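Local coordinates for protein galactose-binding lectin (PDB 6YF6) that binds fucosides beside a calcium ion in its C-terminal domain, the part present here, and is named as a galactose-binding lectin, at residues Thr9-Arg13 / Asp14-Asn18. Sequence-based numbering, arbitrary orientation.
Sequences TNFER and DNWNN
Phe11 to Asn15 form two overlapping beta turns, type II-like over Phe11-Asp14 and type I'-like over Glu12-Asn15, with Asn15 N bonded to Glu12 O at 3.1 Å and a weak bond from Asp14 N to Phe11 O. A water bridges the roughly antiparallel limbs, accepting from Phe11 N and donating to Asn15 O. The same carbonyl oxygen receives a nearly straight CA-H...O contact from Phe11 CA, 3.5 Å away. Asn17 ND2 gives a hydrogen bond of 3.0 Å to Thr9 OG1, which lies in the amide plane of Asn17. Asp7 is the second partner of this nitrogen. With Thr9 CG2 anti to the backbone N (OG1 at chi1 -57°), the methyl sits over the centre of the Phe11 ring. Phe11 turns its edge to the face of Trp16 in a T-shaped stack, planes at 85°, with CE2 4.1 Å from Trp16 CE3. The loop joins strands 7-9 and 20-21. Phe11 and Trp16 pack on Leu30 of strand 29-40 and on Val38 of the second subunit. Asp14 OD1 forms a salt bridge with Arg36 of the second subunit. Thr9 pairs antiparallel with a strand of that subunit, so the sheet continues across the interface.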
loop_
_atom_site.group_PDB
_atom_site.type_symbol
_atom_site.label_atom_id
_atom_site.label_comp_id
_atom_site.label_asym_id
_atom_site.label_seq_id
_atom_site.Cartn_x
_atom_site.Cartn_y
_atom_site.Cartn_z
ATOM N N THR A 9 1.671 8.399 -4.622
ATOM C CA THR A 9 0.302 8.809 -4.933
ATOM C C THR A 9 -0.630 7.651 -4.581
ATOM O O THR A 9 -0.704 6.664 -5.320
ATOM C CB THR A 9 0.153 9.191 -6.408
ATOM O OG1 THR A 9 1.078 10.231 -6.745
ATOM C CG2 THR A 9 -1.263 9.672 -6.700
ATOM N N ASN A 10 -1.338 7.759 -3.458
ATOM C CA ASN A 10 -2.376 6.798 -3.104
ATOM C C ASN A 10 -3.777 7.382 -3.237
ATOM O O ASN A 10 -4.759 6.660 -3.031
ATOM C CB ASN A 10 -2.158 6.269 -1.680
ATOM C CG ASN A 10 -2.074 7.376 -0.640
ATOM O OD1 ASN A 10 -2.529 8.498 -0.864
ATOM N ND2 ASN A 10 -1.495 7.055 0.509
ATOM N N PHE A 11 -3.887 8.666 -3.585
ATOM C CA PHE A 11 -5.147 9.352 -3.858
ATOM C C PHE A 11 -5.954 9.642 -2.597
ATOM O O PHE A 11 -7.143 9.961 -2.684
ATOM C CB PHE A 11 -5.996 8.567 -4.868
ATOM C CG PHE A 11 -5.350 8.443 -6.223
ATOM C CD1 PHE A 11 -4.694 7.279 -6.590
ATOM C CD2 PHE A 11 -5.373 9.501 -7.116
ATOM C CE1 PHE A 11 -4.084 7.168 -7.830
ATOM C CE2 PHE A 11 -4.766 9.396 -8.354
ATOM C CZ PHE A 11 -4.121 8.228 -8.710
ATOM N N GLU A 12 -5.333 9.554 -1.422
ATOM C CA GLU A 12 -5.985 10.014 -0.203
ATOM C C GLU A 12 -6.377 11.480 -0.347
ATOM O O GLU A 12 -5.646 12.281 -0.937
ATOM C CB GLU A 12 -5.058 9.835 1.002
ATOM C CG GLU A 12 -4.995 8.416 1.545
ATOM C CD GLU A 12 -4.072 8.284 2.743
ATOM O OE1 GLU A 12 -3.552 9.317 3.217
ATOM O OE2 GLU A 12 -3.867 7.146 3.212
ATOM N N ARG A 13 -7.542 11.833 0.188
ATOM C CA ARG A 13 -8.059 13.197 0.120
ATOM C C ARG A 13 -8.293 13.651 -1.318
ATOM O O ARG A 13 -8.371 14.854 -1.590
ATOM C CB ARG A 13 -7.119 14.182 0.830
ATOM C CG ARG A 13 -6.606 13.719 2.194
ATOM C CD ARG A 13 -7.701 13.699 3.252
ATOM N NE ARG A 13 -8.646 12.600 3.050
ATOM C CZ ARG A 13 -8.753 11.524 3.829
ATOM N NH1 ARG A 13 -7.973 11.361 4.891
ATOM N NH2 ARG A 13 -9.656 10.597 3.537
ATOM N N ASP A 14 -8.404 12.701 -2.247
ATOM C CA ASP A 14 -8.603 12.998 -3.665
ATOM C C ASP A 14 -7.443 13.805 -4.242
ATOM O O ASP A 14 -7.615 14.568 -5.195
ATOM C CB ASP A 14 -9.929 13.729 -3.893
ATOM C CG ASP A 14 -11.131 12.868 -3.563
ATOM O OD1 ASP A 14 -10.939 11.706 -3.146
ATOM O OD2 ASP A 14 -12.270 13.355 -3.722
ATOM N N ASN A 15 -6.250 13.651 -3.673
ATOM C CA ASN A 15 -5.058 14.293 -4.215
ATOM C C ASN A 15 -4.519 13.435 -5.355
ATOM O O ASN A 15 -3.979 12.347 -5.120
ATOM C CB ASN A 15 -4.007 14.486 -3.127
ATOM C CG ASN A 15 -2.948 15.494 -3.518
ATOM O OD1 ASN A 15 -2.674 15.694 -4.699
ATOM N ND2 ASN A 15 -2.343 16.135 -2.524
ATOM N N TRP A 16 -4.677 13.913 -6.592
ATOM C CA TRP A 16 -4.111 13.222 -7.743
ATOM C C TRP A 16 -2.602 13.401 -7.842
ATOM O O TRP A 16 -1.975 12.754 -8.687
ATOM C CB TRP A 16 -4.771 13.716 -9.035
ATOM C CG TRP A 16 -6.203 13.290 -9.203
ATOM C CD1 TRP A 16 -7.261 13.630 -8.407
ATOM C CD2 TRP A 16 -6.735 12.450 -10.236
ATOM N NE1 TRP A 16 -8.413 13.053 -8.879
ATOM C CE2 TRP A 16 -8.119 12.325 -10.001
ATOM C CE3 TRP A 16 -6.175 11.792 -11.336
ATOM C CZ2 TRP A 16 -8.952 11.567 -10.822
ATOM C CZ3 TRP A 16 -7.007 11.040 -12.154
ATOM C CH2 TRP A 16 -8.379 10.934 -11.891
ATOM N N ASN A 17 -2.011 14.258 -7.004
ATOM C CA ASN A 17 -0.566 14.499 -6.983
ATOM C C ASN A 17 -0.027 14.719 -8.396
ATOM O O ASN A 17 0.982 14.140 -8.806
ATOM C CB ASN A 17 0.168 13.352 -6.282
ATOM C CG ASN A 17 1.597 13.714 -5.896
ATOM O OD1 ASN A 17 1.915 14.881 -5.660
ATOM N ND2 ASN A 17 2.465 12.710 -5.829
ATOM N N ASN A 18 -0.731 15.562 -9.151
ATOM C CA ASN A 18 -0.348 16.032 -10.478
ATOM C C ASN A 18 -0.423 14.950 -11.547
ATOM O O ASN A 18 -0.002 15.190 -12.687
ATOM C CB ASN A 18 1.058 16.648 -10.473
ATOM C CG ASN A 18 1.114 17.968 -9.721
ATOM O OD1 ASN A 18 0.302 18.863 -9.957
ATOM N ND2 ASN A 18 2.071 18.090 -8.807
HETATM O O HOH W 1 -2.247 11.047 -3.570
#